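Local atomic coordinates of mannose-specific lectin 3 chain 1 (Crocus vernus, PDB entry 3MEZ), a protein that probably binds mannose, as one of two kinds of bulb-type lectin chain in a plant heterotetramer thought to agglutinate cells weakly. Residues R48-T53 / I64-S69; N57-L62 / V80-G85; L34-G39 / D94-I99; D1-L6 / L17-A22. One frame throughout, in Å; residues are numbered along the deposited sequence.

Contact 1: R48-T53 / I64-S69. Unlike the reference sequence in segment 48-53: D51 (reference Asn).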
loop_
_atom_site.group_PDB
_atom_site.type_symbol
_atom_site.label_atom_id
_atom_site.label_comp_id
_atom_site.label_asym_id
_atom_site.label_seq_id
_atom_site.Cartn_x
_atom_site.Cartn_y
_atom_site.Cartn_z
ATOM N N ARG A 48 26.978 12.083 -30.958
ATOM C CA ARG A 48 26.473 13.370 -31.372
ATOM C C ARG A 48 27.111 14.475 -30.577
ATOM O O ARG A 48 26.815 15.615 -30.754
ATOM C CB ARG A 48 24.948 13.441 -31.283
ATOM C CG ARG A 48 24.210 12.594 -32.300
ATOM C CD ARG A 48 22.929 13.252 -32.817
ATOM N NE ARG A 48 22.012 12.312 -33.476
ATOM C CZ ARG A 48 20.677 12.350 -33.443
ATOM N NH1 ARG A 48 20.025 13.299 -32.775
ATOM N NH2 ARG A 48 19.976 11.428 -34.094
ATOM N N GLY A 49 27.952 14.115 -29.648
ATOM C CA GLY A 49 28.459 15.105 -28.741
ATOM C C GLY A 49 29.608 14.637 -27.914
ATOM O O GLY A 49 29.900 13.486 -27.938
ATOM N N VAL A 50 30.227 15.542 -27.167
ATOM C CA VAL A 50 31.257 15.200 -26.207
ATOM C C VAL A 50 31.081 15.796 -24.789
ATOM O O VAL A 50 30.662 16.912 -24.631
ATOM C CB VAL A 50 32.648 15.512 -26.761
ATOM C CG1 VAL A 50 32.828 16.958 -26.943
ATOM C CG2 VAL A 50 33.667 15.022 -25.845
ATOM N N ASP A 51 31.398 15.001 -23.782
ATOM C CA ASP A 51 31.227 15.405 -22.407
ATOM C C ASP A 51 29.779 15.828 -22.162
ATOM O O ASP A 51 29.525 16.772 -21.526
ATOM C CB ASP A 51 32.200 16.496 -22.015
ATOM C CG ASP A 51 33.622 15.968 -21.833
ATOM O OD1 ASP A 51 33.789 14.812 -21.475
ATOM O OD2 ASP A 51 34.565 16.701 -22.075
ATOM N N CYS A 52 28.863 15.078 -22.723
ATOM C CA CYS A 52 27.467 15.423 -22.665
ATOM C C CYS A 52 26.826 15.328 -21.273
ATOM O O CYS A 52 27.184 14.492 -20.477
ATOM C CB CYS A 52 26.673 14.611 -23.680
ATOM S SG CYS A 52 27.121 14.731 -25.395
ATOM N N THR A 53 25.848 16.196 -21.067
ATOM C CA THR A 53 25.094 16.302 -19.859
ATOM C C THR A 53 23.604 16.480 -20.128
ATOM O O THR A 53 23.205 16.917 -21.155
ATOM C CB THR A 53 25.552 17.473 -19.006
ATOM O OG1 THR A 53 25.165 18.673 -19.637
ATOM C CG2 THR A 53 27.048 17.475 -18.794
ATOM N N ILE A 64 19.728 17.463 -23.705
ATOM C CA ILE A 64 21.112 17.011 -23.729
ATOM C C ILE A 64 21.977 18.107 -24.312
ATOM O O ILE A 64 21.703 18.587 -25.377
ATOM C CB ILE A 64 21.299 15.690 -24.526
ATOM C CG1 ILE A 64 20.502 14.546 -23.912
ATOM C CG2 ILE A 64 22.710 15.322 -24.604
ATOM C CD1 ILE A 64 20.540 13.305 -24.691
ATOM N N HIS A 65 23.003 18.499 -23.578
ATOM C CA HIS A 65 23.949 19.545 -23.975
ATOM C C HIS A 65 25.346 19.011 -24.129
ATOM O O HIS A 65 25.774 18.207 -23.370
ATOM C CB HIS A 65 24.009 20.660 -22.970
ATOM C CG HIS A 65 22.834 21.565 -22.986
ATOM N ND1 HIS A 65 21.754 21.391 -22.159
ATOM C CD2 HIS A 65 22.574 22.668 -23.707
ATOM C CE1 HIS A 65 20.880 22.344 -22.373
ATOM N NE2 HIS A 65 21.354 23.131 -23.304
ATOM N N SER A 66 26.049 19.514 -25.120
ATOM C CA SER A 66 27.359 19.044 -25.478
ATOM C C SER A 66 28.415 20.053 -25.133
ATOM O O SER A 66 28.136 21.186 -24.932
ATOM C CB SER A 66 27.421 18.755 -26.962
ATOM O OG SER A 66 28.681 18.293 -27.313
ATOM N N ALA A 67 29.638 19.596 -25.027
ATOM C CA ALA A 67 30.750 20.431 -24.635
ATOM C C ALA A 67 31.025 21.521 -25.647
ATOM O O ALA A 67 31.341 22.617 -25.313
ATOM C CB ALA A 67 31.963 19.601 -24.413
ATOM N N ASN A 68 30.895 21.201 -26.906
ATOM C CA ASN A 68 30.821 22.235 -27.881
ATOM C C ASN A 68 29.387 22.524 -28.079
ATOM O O ASN A 68 28.826 21.906 -28.914
ATOM C CB ASN A 68 31.279 21.659 -29.181
ATOM C CG ASN A 68 32.225 20.539 -28.993
ATOM O OD1 ASN A 68 32.384 19.686 -29.852
ATOM N ND2 ASN A 68 32.874 20.527 -27.857
ATOM N N SER A 69 28.762 23.413 -27.333
ATOM C CA SER A 69 27.331 23.334 -27.378
ATOM C C SER A 69 27.042 23.735 -28.767
ATOM O O SER A 69 27.384 22.952 -29.637
ATOM C CB SER A 69 26.662 24.138 -26.305
ATOM O OG SER A 69 26.619 23.364 -25.136
HETATM O O HOH W 1 27.725 19.810 -21.282
#
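T53 and H65 face each other as an antiparallel hydrogen-bonded pair where strand 53-56 begins and strand 62-65 ends. Both are partly exposed; the close-packed part of the contact runs beside them, through buried C52, I64 and S66. T53 N donates to H65 O at 3.1 Å, and H65 N returns a nearly straight bond (169°) to T53 O at 2.9 Å. Each carbonyl also meets a CA-H: that of I64 lies against T53 O, that of C52 against H65 O, its CA 3.3 Å away. C52 CB rests 4.1 Å from I64 CG2, while its sulfur turns off to form the disulfide with C30. Small polar S66 suits the next position. With OG trans to the backbone nitrogen (chi1 -180°), its hydroxyl accepts the N-H of V50 at 3.2 Å, and side-chain-free G49 allows its CA to come within 3.5 Å of the same oxygen.

Beyond S66 the contact opens to solvent. One backbone bond, A67 N to V50 O at 2.9 Å, still ties the loops, but the side chains of V50, D51, A67 and N68 are exposed. V50 CG1 touches A67 CB at 3.8 Å and lies close to N68 ND2, the V50 and N68 side chains crossing at about a right angle. D51 turns the chain with a positive phi (55°), a conformation that aspartate tolerates fairly well. At the threonine end, a water bridges T53 OG1 and H65 O.

A strand pair continued into a loop and tied by its cysteine to the neighbouring part of the domain is in keeping with the disulfide-linked beta-prism II fold of bulb-type lectins.

Contact 2: N57-L62 / V80-G85; sequences NNRGQL and VNTVRG. Unlike the reference sequence in segment 80-85: R84 (reference Gln).
R59 reaches from a type I beta turn, N57 to G60, across to T82 and V80 in the irregular loop 80-85. N57 also makes an Asx turn within it, its OD1 accepting R59 N; Q61 N reaches the same oxygen from the opposite face of the amide plane, which fixes its rotation. Glycine suits position 60, whose phi is positive (82°), and G60 O is bonded by W109 NE1 of the neighbouring chain 2 subunit.

R59 CB begins its path near V80 CG1, an atom whose modelled place is doubtful. The chain then bends at chi2 and chi3, bringing CD to 4.0 Å from R84 CG. NE donates to T82 O at 2.9 Å, from above the carbonyl plane. NH2 adds a weak bond to T82 O at 3.0 Å, so one carbonyl takes an N-H from NE and, weakly, one from NH2, as arginine's forked end permits. NH2 also lies 2.8 Å from V80 O, without a hydrogen bond.

Nearby, Q61 CG lies 3.9 Å from V80 CG2, the two side chains passing in opposite directions, while the Q61 amide nitrogen is held by P77 O. N58 O accepts G85 N in its carbonyl plane at 2.9 Å and also meets the CA-H of R84.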
loop_
_atom_site.group_PDB
_atom_site.type_symbol
_atom_site.label_atom_id
_atom_site.label_comp_id
_atom_site.label_asym_id
_atom_site.label_seq_id
_atom_site.Cartn_x
_atom_site.Cartn_y
_atom_site.Cartn_z
ATOM N N ASN A 57 14.459 21.085 -18.051
ATOM C CA ASN A 57 14.136 22.495 -18.098
ATOM C C ASN A 57 12.851 22.907 -17.364
ATOM O O ASN A 57 12.267 22.139 -16.684
ATOM C CB ASN A 57 14.247 23.085 -19.509
ATOM C CG ASN A 57 13.147 22.676 -20.417
ATOM O OD1 ASN A 57 12.120 22.260 -19.997
ATOM N ND2 ASN A 57 13.373 22.825 -21.694
ATOM N N ASN A 58 12.472 24.166 -17.526
ATOM C CA ASN A 58 11.353 24.761 -16.846
ATOM C C ASN A 58 10.037 24.595 -17.623
ATOM O O ASN A 58 9.041 25.164 -17.303
ATOM C CB ASN A 58 11.651 26.189 -16.460
ATOM C CG ASN A 58 11.762 27.084 -17.632
ATOM O OD1 ASN A 58 11.820 26.645 -18.728
ATOM N ND2 ASN A 58 11.764 28.361 -17.386
ATOM N N ARG A 59 10.088 23.805 -18.667
ATOM C CA ARG A 59 8.919 23.335 -19.344
ATOM C C ARG A 59 8.692 21.817 -19.242
ATOM O O ARG A 59 7.838 21.314 -19.860
ATOM C CB ARG A 59 8.915 23.776 -20.793
ATOM C CG ARG A 59 9.278 25.205 -21.028
ATOM C CD ARG A 59 8.086 26.144 -21.076
ATOM N NE ARG A 59 6.930 25.729 -21.846
ATOM C CZ ARG A 59 6.740 25.912 -23.148
ATOM N NH1 ARG A 59 7.652 26.495 -23.907
ATOM N NH2 ARG A 59 5.618 25.505 -23.689
ATOM N N GLY A 60 9.450 21.115 -18.438
ATOM C CA GLY A 60 9.306 19.686 -18.372
ATOM C C GLY A 60 9.993 18.848 -19.429
ATOM O O GLY A 60 9.797 17.688 -19.456
ATOM N N GLN A 61 10.821 19.452 -20.257
ATOM C CA GLN A 61 11.586 18.759 -21.266
ATOM C C GLN A 61 13.013 18.445 -20.783
ATOM O O GLN A 61 13.602 19.184 -20.070
ATOM C CB GLN A 61 11.752 19.570 -22.554
ATOM C CG GLN A 61 10.515 20.053 -23.296
ATOM C CD GLN A 61 10.848 21.143 -24.274
ATOM O OE1 GLN A 61 11.288 22.193 -23.891
ATOM N NE2 GLN A 61 10.649 20.878 -25.519
ATOM N N LEU A 62 13.538 17.318 -21.200
ATOM C CA LEU A 62 14.935 16.994 -20.995
ATOM C C LEU A 62 15.729 17.623 -22.112
ATOM O O LEU A 62 15.273 17.637 -23.191
ATOM C CB LEU A 62 15.162 15.480 -20.985
ATOM C CG LEU A 62 14.624 14.681 -19.815
ATOM C CD1 LEU A 62 14.843 13.267 -20.066
ATOM C CD2 LEU A 62 15.296 15.113 -18.590
ATOM N N VAL A 80 6.533 21.189 -26.583
ATOM C CA VAL A 80 5.754 21.044 -25.397
ATOM C C VAL A 80 4.804 22.265 -25.168
ATOM O O VAL A 80 5.148 23.349 -25.483
ATOM C CB VAL A 80 6.784 20.691 -24.285
ATOM C CG1 VAL A 80 6.854 21.656 -23.174
ATOM C CG2 VAL A 80 6.760 19.246 -23.922
ATOM N N ASN A 81 3.600 22.034 -24.673
ATOM C CA ASN A 81 2.626 23.099 -24.418
ATOM C C ASN A 81 2.403 23.440 -22.925
ATOM O O ASN A 81 1.462 24.052 -22.551
ATOM C CB ASN A 81 1.325 22.852 -25.157
ATOM C CG ASN A 81 0.574 21.725 -24.617
ATOM O OD1 ASN A 81 0.957 21.163 -23.673
ATOM N ND2 ASN A 81 -0.516 21.398 -25.219
ATOM N N THR A 82 3.339 22.997 -22.118
ATOM C CA THR A 82 3.367 23.153 -20.697
ATOM C C THR A 82 3.631 24.574 -20.290
ATOM O O THR A 82 4.192 25.324 -21.035
ATOM C CB THR A 82 4.515 22.305 -20.130
ATOM O OG1 THR A 82 5.716 22.600 -20.818
ATOM C CG2 THR A 82 4.186 20.808 -20.217
ATOM N N VAL A 83 3.224 24.915 -19.088
ATOM C CA VAL A 83 3.572 26.160 -18.441
ATOM C C VAL A 83 5.003 26.236 -17.973
ATOM O O VAL A 83 5.595 25.255 -17.673
ATOM C CB VAL A 83 2.781 26.388 -17.168
ATOM C CG1 VAL A 83 2.746 27.805 -16.870
ATOM C CG2 VAL A 83 1.426 25.893 -17.303
ATOM N N ARG A 84 5.526 27.437 -17.860
ATOM C CA ARG A 84 6.820 27.620 -17.268
ATOM C C ARG A 84 6.738 27.383 -15.789
ATOM O O ARG A 84 5.889 27.903 -15.154
ATOM C CB ARG A 84 7.280 29.041 -17.459
ATOM C CG ARG A 84 7.953 29.327 -18.732
ATOM C CD ARG A 84 8.677 30.599 -18.614
ATOM N NE ARG A 84 9.427 30.915 -19.803
ATOM C CZ ARG A 84 9.759 32.144 -20.162
ATOM N NH1 ARG A 84 9.388 33.153 -19.424
ATOM N NH2 ARG A 84 10.450 32.353 -21.275
ATOM N N GLY A 85 7.680 26.658 -15.248
ATOM C CA GLY A 85 7.665 26.369 -13.846
ATOM C C GLY A 85 8.689 25.328 -13.452
ATOM O O GLY A 85 9.562 25.038 -14.206
#

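Contact 3: L34-G39 / D94-I99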
loop_
_atom_site.group_PDB
_atom_site.type_symbol
_atom_site.label_atom_id
_atom_site.label_comp_id
_atom_site.label_asym_id
_atom_site.label_seq_id
_atom_site.Cartn_x
_atom_site.Cartn_y
_atom_site.Cartn_z
ATOM N N LEU A 34 17.781 4.393 -21.084
ATOM C CA LEU A 34 17.052 3.773 -19.997
ATOM C C LEU A 34 17.313 2.275 -20.049
ATOM O O LEU A 34 16.940 1.653 -21.010
ATOM C CB LEU A 34 15.560 3.945 -20.183
ATOM C CG LEU A 34 14.578 3.975 -19.009
ATOM C CD1 LEU A 34 13.284 3.323 -19.315
ATOM C CD2 LEU A 34 15.104 3.536 -17.709
ATOM N N TYR A 35 17.965 1.731 -19.037
ATOM C CA TYR A 35 18.152 0.302 -18.957
ATOM C C TYR A 35 17.197 -0.257 -17.926
ATOM O O TYR A 35 17.175 0.155 -16.824
ATOM C CB TYR A 35 19.576 -0.093 -18.600
ATOM C CG TYR A 35 20.606 0.287 -19.588
ATOM C CD1 TYR A 35 21.283 1.458 -19.474
ATOM C CD2 TYR A 35 20.935 -0.541 -20.621
ATOM C CE1 TYR A 35 22.249 1.797 -20.370
ATOM C CE2 TYR A 35 21.903 -0.208 -21.522
ATOM C CZ TYR A 35 22.563 0.968 -21.395
ATOM O OH TYR A 35 23.505 1.310 -22.299
ATOM N N ASN A 36 16.401 -1.199 -18.353
ATOM C CA ASN A 36 15.451 -1.804 -17.504
ATOM C C ASN A 36 15.055 -3.172 -17.980
ATOM O O ASN A 36 15.658 -3.713 -18.823
ATOM C CB ASN A 36 14.231 -0.922 -17.347
ATOM C CG ASN A 36 13.426 -0.825 -18.586
ATOM O OD1 ASN A 36 13.516 -1.613 -19.466
ATOM N ND2 ASN A 36 12.627 0.170 -18.640
ATOM N N GLU A 37 14.014 -3.693 -17.387
ATOM C CA GLU A 37 13.396 -4.933 -17.785
ATOM C C GLU A 37 12.036 -4.770 -18.364
ATOM O O GLU A 37 11.225 -5.615 -18.170
ATOM C CB GLU A 37 13.217 -5.817 -16.602
ATOM C CG GLU A 37 14.393 -6.584 -16.262
ATOM C CD GLU A 37 14.474 -6.812 -14.803
ATOM O OE1 GLU A 37 15.566 -7.124 -14.312
ATOM O OE2 GLU A 37 13.441 -6.670 -14.138
ATOM N N ALA A 38 11.729 -3.659 -18.979
ATOM C CA ALA A 38 10.349 -3.435 -19.330
ATOM C C ALA A 38 10.173 -2.692 -20.620
ATOM O O ALA A 38 9.175 -2.055 -20.825
ATOM C CB ALA A 38 9.623 -2.748 -18.203
ATOM N N GLY A 39 11.163 -2.734 -21.477
ATOM C CA GLY A 39 11.093 -1.936 -22.653
ATOM C C GLY A 39 11.891 -0.692 -22.374
ATOM O O GLY A 39 11.546 0.077 -21.518
ATOM N N ASP A 94 7.837 1.504 -11.670
ATOM C CA ASP A 94 7.494 1.013 -12.998
ATOM C C ASP A 94 8.674 0.841 -13.932
ATOM O O ASP A 94 8.526 0.365 -15.003
ATOM C CB ASP A 94 6.372 1.817 -13.662
ATOM C CG ASP A 94 6.722 3.277 -13.876
ATOM O OD1 ASP A 94 7.789 3.698 -13.489
ATOM O OD2 ASP A 94 5.902 3.983 -14.409
ATOM N N GLN A 95 9.832 1.256 -13.478
ATOM C CA GLN A 95 11.074 1.238 -14.228
ATOM C C GLN A 95 11.063 2.184 -15.428
ATOM O O GLN A 95 11.690 1.947 -16.397
ATOM C CB GLN A 95 11.424 -0.171 -14.669
ATOM C CG GLN A 95 11.564 -1.200 -13.590
ATOM C CD GLN A 95 11.732 -2.606 -14.138
ATOM O OE1 GLN A 95 12.299 -2.802 -15.159
ATOM N NE2 GLN A 95 11.175 -3.558 -13.472
ATOM N N HIS A 96 10.322 3.254 -15.303
ATOM C CA HIS A 96 10.237 4.282 -16.319
ATOM C C HIS A 96 10.462 5.662 -15.740
ATOM O O HIS A 96 10.295 5.848 -14.598
ATOM C CB HIS A 96 8.903 4.200 -17.056
ATOM C CG HIS A 96 8.943 3.274 -18.213
ATOM N ND1 HIS A 96 8.319 2.059 -18.198
ATOM C CD2 HIS A 96 9.601 3.346 -19.382
ATOM C CE1 HIS A 96 8.562 1.432 -19.323
ATOM N NE2 HIS A 96 9.344 2.192 -20.058
ATOM N N VAL A 97 10.827 6.612 -16.576
ATOM C CA VAL A 97 10.988 7.963 -16.144
ATOM C C VAL A 97 9.792 8.759 -16.628
ATOM O O VAL A 97 9.537 8.836 -17.786
ATOM C CB VAL A 97 12.266 8.614 -16.707
ATOM C CG1 VAL A 97 12.385 10.035 -16.259
ATOM C CG2 VAL A 97 13.472 7.842 -16.319
ATOM N N THR A 98 9.098 9.359 -15.696
ATOM C CA THR A 98 7.947 10.195 -15.937
ATOM C C THR A 98 8.216 11.608 -15.393
ATOM O O THR A 98 8.764 11.768 -14.348
ATOM C CB THR A 98 6.676 9.663 -15.266
ATOM O OG1 THR A 98 6.411 8.338 -15.666
ATOM C CG2 THR A 98 5.548 10.482 -15.617
ATOM N N ILE A 99 7.806 12.607 -16.148
ATOM C CA ILE A 99 7.984 13.985 -15.780
ATOM C C ILE A 99 6.668 14.553 -15.308
ATOM O O ILE A 99 5.703 14.460 -15.982
ATOM C CB ILE A 99 8.456 14.791 -16.953
ATOM C CG1 ILE A 99 9.754 14.219 -17.477
ATOM C CG2 ILE A 99 8.534 16.237 -16.628
ATOM C CD1 ILE A 99 10.796 14.412 -16.680
#
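N36 and Q95 bring their CA atoms to 6.3 Å where two loops adjoining strands 32-35 and 97-106 meet, joined by side chains reaching for backbone atoms rather than by strand pairing. N36, an asparagine with donors and an acceptor on one short amide, holds both loops. Its ND2 donates across the contact to Q95 O at 3.0 Å and within its own loop to G39 O at 3.1 Å. Its OD1 meanwhile takes A38 N from well above the carbonyl plane, an Asx turn.

Q95 answers with an extended side chain whose OE1 receives E37 N at 2.9 Å, almost in line with the C=O bond. The two amide planes stand 71° apart, each serving a different backbone partner. H96 slides its ring under N36 ND2, which lies over one face toward the rim, and its NE2 makes a weak bond of 3.4 Å to G39 O. L34 CD1 packs 3.7 Å from H96 CD2, an apolar contact between two buried side chains.

T98 and I99 continue the sheet by pairing with a strand of the neighbouring chain 2 subunit. Y35, whose OH is hydrogen-bonded to Q27 NE2, ends a Q-x-D-x-N-x-V-x-Y sequence, consistent with a mannose site here, as in related bulb-type lectins of the beta-prism II fold.

Contact 4: D1-L6 / L17-A22; sequences DNNVLL and LSYESA
N2 and L17 form a turn-to-strand contact in the beta-prism II fold, where the type I turn D1-V4 at the N-terminus lies against the end of strand 16-19. Strands 4-6 and 16-19 belong to different sheets of the prism, so the contact stitches one sheet to another. A single backbone bond spans it, S18 N to N2 O at 2.9 Å, the donor sitting 35° above the carbonyl plane. The same oxygen also meets the CA-H of L17, with L17 CA 3.1 Å from it.

L17 is a fitting residue at this seam. Its CG stands opposite the carbonyl carbon (chi1 -58°), which brings CD2 to 3.4 Å from N2 O, 3.8 Å from V4 O and 4.3 Å from L5 CB. From there the leucine joins I11 and L91 in the apolar interior.

On the polar flank, N3 and Y19 lie side by side and point the same way, amide and ring planes 24° apart. N3 OD1 is bonded to N7 ND2 of the neighbouring chain 2 subunit, whose V5 packs on both N3 and Y19, so an asparagine here serves the interface as well. The touch between the two is light: N3 ND2 stands 4.1 Å from Y19 CD1.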
loop_
_atom_site.group_PDB
_atom_site.type_symbol
_atom_site.label_atom_id
_atom_site.label_comp_id
_atom_site.label_asym_id
_atom_site.label_seq_id
_atom_site.Cartn_x
_atom_site.Cartn_y
_atom_site.Cartn_z
ATOM N N ASP A 1 18.618 12.623 -4.265
ATOM C CA ASP A 1 18.308 11.228 -4.327
ATOM C C ASP A 1 18.346 10.808 -5.775
ATOM O O ASP A 1 18.010 11.551 -6.619
ATOM C CB ASP A 1 16.978 10.939 -3.638
ATOM C CG ASP A 1 17.088 11.022 -2.142
ATOM O OD1 ASP A 1 18.041 10.470 -1.616
ATOM O OD2 ASP A 1 16.276 11.646 -1.488
ATOM N N ASN A 2 18.827 9.611 -6.022
ATOM C CA ASN A 2 19.170 9.180 -7.348
ATOM C C ASN A 2 17.972 8.767 -8.222
ATOM O O ASN A 2 18.141 8.354 -9.312
ATOM C CB ASN A 2 20.261 8.128 -7.313
ATOM C CG ASN A 2 21.621 8.682 -6.875
ATOM O OD1 ASN A 2 21.962 9.764 -7.157
ATOM N ND2 ASN A 2 22.359 7.898 -6.193
ATOM N N ASN A 3 16.785 8.829 -7.673
ATOM C CA ASN A 3 15.591 8.507 -8.415
ATOM C C ASN A 3 14.830 9.735 -8.910
ATOM O O ASN A 3 13.860 9.577 -9.595
ATOM C CB ASN A 3 14.661 7.555 -7.660
ATOM C CG ASN A 3 14.049 8.150 -6.389
ATOM O OD1 ASN A 3 14.577 9.037 -5.815
ATOM N ND2 ASN A 3 12.950 7.591 -5.952
ATOM N N VAL A 4 15.301 10.922 -8.530
ATOM C CA VAL A 4 14.704 12.201 -8.876
ATOM C C VAL A 4 15.671 13.162 -9.553
ATOM O O VAL A 4 16.774 13.229 -9.186
ATOM C CB VAL A 4 14.117 12.907 -7.637
ATOM C CG1 VAL A 4 13.644 14.277 -7.971
ATOM C CG2 VAL A 4 13.008 12.118 -7.042
ATOM N N LEU A 5 15.193 13.863 -10.580
ATOM C CA LEU A 5 15.894 14.972 -11.241
ATOM C C LEU A 5 14.956 16.163 -11.332
ATOM O O LEU A 5 13.979 16.093 -11.994
ATOM C CB LEU A 5 16.352 14.590 -12.639
ATOM C CG LEU A 5 17.589 15.142 -13.372
ATOM C CD1 LEU A 5 17.308 15.521 -14.743
ATOM C CD2 LEU A 5 18.323 16.200 -12.638
ATOM N N LEU A 6 15.294 17.236 -10.642
ATOM C CA LEU A 6 14.543 18.461 -10.656
ATOM C C LEU A 6 15.008 19.513 -11.690
ATOM O O LEU A 6 16.152 19.548 -12.083
ATOM C CB LEU A 6 14.553 19.091 -9.286
ATOM C CG LEU A 6 14.113 18.273 -8.090
ATOM C CD1 LEU A 6 14.290 19.038 -6.841
ATOM C CD2 LEU A 6 12.720 17.886 -8.288
ATOM N N LEU A 17 20.300 8.359 -13.059
ATOM C CA LEU A 17 19.220 8.004 -12.164
ATOM C C LEU A 17 19.160 6.485 -12.000
ATOM O O LEU A 17 19.478 5.770 -12.894
ATOM C CB LEU A 17 17.884 8.508 -12.653
ATOM C CG LEU A 17 17.679 9.979 -12.902
ATOM C CD1 LEU A 17 16.225 10.255 -13.295
ATOM C CD2 LEU A 17 18.150 10.789 -11.714
ATOM N N SER A 18 18.781 6.028 -10.840
ATOM C CA SER A 18 18.639 4.624 -10.581
ATOM C C SER A 18 17.509 4.347 -9.599
ATOM O O SER A 18 17.265 5.092 -8.713
ATOM C CB SER A 18 19.961 4.068 -10.058
ATOM O OG SER A 18 20.339 4.603 -8.834
ATOM N N TYR A 19 16.769 3.297 -9.823
ATOM C CA TYR A 19 15.831 2.802 -8.846
ATOM C C TYR A 19 15.701 1.297 -9.025
ATOM O O TYR A 19 15.320 0.852 -10.062
ATOM C CB TYR A 19 14.468 3.508 -8.899
ATOM C CG TYR A 19 13.622 3.140 -7.731
ATOM C CD1 TYR A 19 13.926 3.599 -6.491
ATOM C CD2 TYR A 19 12.583 2.272 -7.859
ATOM C CE1 TYR A 19 13.222 3.256 -5.448
ATOM C CE2 TYR A 19 11.858 1.910 -6.803
ATOM C CZ TYR A 19 12.189 2.406 -5.589
ATOM O OH TYR A 19 11.502 2.066 -4.517
ATOM N N GLU A 20 16.075 0.552 -8.008
ATOM C CA GLU A 20 16.031 -0.877 -8.086
ATOM C C GLU A 20 16.804 -1.395 -9.299
ATOM O O GLU A 20 17.946 -1.158 -9.407
ATOM C CB GLU A 20 14.628 -1.397 -7.954
ATOM C CG GLU A 20 14.102 -1.105 -6.649
ATOM C CD GLU A 20 12.704 -1.604 -6.458
ATOM O OE1 GLU A 20 11.999 -1.818 -7.431
ATOM O OE2 GLU A 20 12.305 -1.735 -5.314
ATOM N N SER A 21 16.184 -2.103 -10.203
ATOM C CA SER A 21 16.957 -2.613 -11.322
ATOM C C SER A 21 16.942 -1.717 -12.587
ATOM O O SER A 21 17.334 -2.150 -13.656
ATOM C CB SER A 21 16.601 -4.064 -11.646
ATOM O OG SER A 21 15.431 -4.157 -12.383
ATOM N N ALA A 22 16.483 -0.498 -12.450
ATOM C CA ALA A 22 16.421 0.430 -13.540
ATOM C C ALA A 22 17.512 1.481 -13.404
ATOM O O ALA A 22 17.804 1.892 -12.330
ATOM C CB ALA A 22 15.124 1.059 -13.549
#

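All four contacts lie within one bulb-type lectin domain. Contacts 3 and 4 are close neighbours, with centres about 10 Å apart, and touch directly: Q95 CB packs 4.1 Å from A22 CB, and E37 meets S21. Contact 2 sits about 21 Å from contact 3 between centres, yet G60 O reaches I99 CG2 at 3.4 Å. Contacts 1 and 2 adjoin in sequence and alternate along the chain, their centres about 21 Å apart. Contact 1 lies across the chain's centre from contact 4, as does contact 2. Contacts 2, 3 and 4 all touch chain 2, whereas contact 1 meets no other subunit and instead carries the disulfide.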